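Long-range contact in geranyltranstransferase (Methylococcus capsulatus, PDB 3TS7), which probably makes farnesyl diphosphate by magnesium-dependent condensation of isopentenyl diphosphate with an allylic diphosphate: residues B[26-31]-B[121-126]. Residues are numbered along the deposited sequence; the frame is centred on the assembly and turned at random.
Sequences ARLPAA and DGLQAL
In this all-helical isoprenoid synthase fold, the extended loop that follows helix 5-27 packs on helix 113-133, where L28, P29 and the carbonyl of R27 meet L123 and L126. The side-chain contacts are apolar and centre on methyl groups. CD2 of L28 lies 3.8 Å from CD2 of L126 and 3.9 Å from CD2 of L123, touching leucines one turn apart on the helix. The L28 and L126 side chains cross at about a right angle. CG of L126 lies opposite the backbone N (chi1 -164°), carrying both methyls toward a polar atom of the loop: CD2 stands 3.9 Å and CD1 4.0 Å from O of R27. With only an alanine in place of L126, a gap would probably open beneath the loop, P29 losing its apolar partner here and L28 one of its two leucines on helix 113-133. R27 turns its guanidinium away, to a salt bridge with D134. Helix 73-90 adds F81 against L28, while V46 of helix 36-46 touches both L28 and L123. At the dimer interface, D121 OD2 is hydrogen-bonded to ND1 of H89 of the second subunit. Back at the loop, the ring of P29 reaches L126 through CD, 4.2 Å from CD2 of that leucine.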
# COMPACT_ATOMS: atom_id res chain seq x y z
N ALA B 26 -8.50 3.80 -17.03
CA ALA B 26 -9.79 3.34 -16.55
C ALA B 26 -9.83 3.08 -15.04
O ALA B 26 -10.90 3.14 -14.43
CB ALA B 26 -10.26 2.10 -17.33
N ARG B 27 -8.67 2.80 -14.43
CA ARG B 27 -8.62 2.51 -12.98
C ARG B 27 -8.09 3.69 -12.15
O ARG B 27 -8.03 3.61 -10.93
CB ARG B 27 -7.80 1.24 -12.71
CG ARG B 27 -8.53 -0.06 -13.05
CD ARG B 27 -7.59 -1.21 -13.39
NE ARG B 27 -8.35 -2.39 -13.81
CZ ARG B 27 -8.75 -2.62 -15.07
NH1 ARG B 27 -8.45 -1.77 -16.04
NH2 ARG B 27 -9.45 -3.70 -15.35
N LEU B 28 -7.69 4.77 -12.81
CA LEU B 28 -7.23 5.94 -12.07
C LEU B 28 -8.38 6.93 -11.88
O LEU B 28 -9.10 7.22 -12.84
CB LEU B 28 -6.06 6.62 -12.77
CG LEU B 28 -4.68 5.94 -12.60
CD1 LEU B 28 -3.69 6.54 -13.59
CD2 LEU B 28 -4.17 6.05 -11.17
N PRO B 29 -8.57 7.44 -10.64
CA PRO B 29 -9.65 8.41 -10.39
C PRO B 29 -9.46 9.67 -11.24
O PRO B 29 -8.33 10.13 -11.40
CB PRO B 29 -9.51 8.73 -8.90
CG PRO B 29 -8.66 7.60 -8.32
CD PRO B 29 -7.74 7.21 -9.44
N ALA B 30 -10.57 10.21 -11.76
CA ALA B 30 -10.57 11.31 -12.73
C ALA B 30 -9.83 12.58 -12.30
O ALA B 30 -9.85 12.96 -11.12
CB ALA B 30 -11.99 11.66 -13.12
N ALA B 31 -9.22 13.23 -13.28
CA ALA B 31 -8.42 14.45 -13.11
C ALA B 31 -9.26 15.65 -12.66
O ALA B 31 -8.74 16.58 -12.03
CB ALA B 31 -7.69 14.78 -14.41
N ASP B 121 1.38 6.94 -1.74
CA ASP B 121 0.50 6.29 -0.78
C ASP B 121 -0.84 5.85 -1.38
O ASP B 121 -1.28 4.74 -1.15
CB ASP B 121 0.28 7.21 0.41
CG ASP B 121 1.49 7.33 1.28
OD1 ASP B 121 2.43 6.50 1.11
OD2 ASP B 121 1.50 8.23 2.14
N GLY B 122 -1.46 6.72 -2.17
CA GLY B 122 -2.75 6.40 -2.78
C GLY B 122 -2.66 5.31 -3.84
O GLY B 122 -3.55 4.47 -3.96
N LEU B 123 -1.57 5.33 -4.62
CA LEU B 123 -1.31 4.30 -5.65
C LEU B 123 -1.13 2.91 -5.05
O LEU B 123 -1.61 1.91 -5.61
CB LEU B 123 -0.11 4.68 -6.54
CG LEU B 123 -0.40 5.73 -7.61
CD1 LEU B 123 0.87 6.31 -8.18
CD2 LEU B 123 -1.31 5.17 -8.73
N GLN B 124 -0.48 2.84 -3.88
CA GLN B 124 -0.30 1.53 -3.24
C GLN B 124 -1.65 0.95 -2.81
O GLN B 124 -1.95 -0.20 -3.11
CB GLN B 124 0.66 1.55 -2.05
CG GLN B 124 0.77 0.15 -1.48
CD GLN B 124 1.89 -0.10 -0.51
OE1 GLN B 124 2.19 -1.26 -0.21
NE2 GLN B 124 2.50 0.96 0.02
N ALA B 125 -2.45 1.76 -2.11
CA ALA B 125 -3.78 1.34 -1.70
C ALA B 125 -4.69 0.94 -2.89
O ALA B 125 -5.45 -0.03 -2.79
CB ALA B 125 -4.43 2.43 -0.85
N LEU B 126 -4.61 1.70 -3.97
CA LEU B 126 -5.35 1.47 -5.20
C LEU B 126 -4.98 0.14 -5.88
O LEU B 126 -5.84 -0.52 -6.46
CB LEU B 126 -5.03 2.59 -6.17
CG LEU B 126 -5.91 2.86 -7.39
CD1 LEU B 126 -7.38 3.17 -7.01
CD2 LEU B 126 -5.31 4.03 -8.12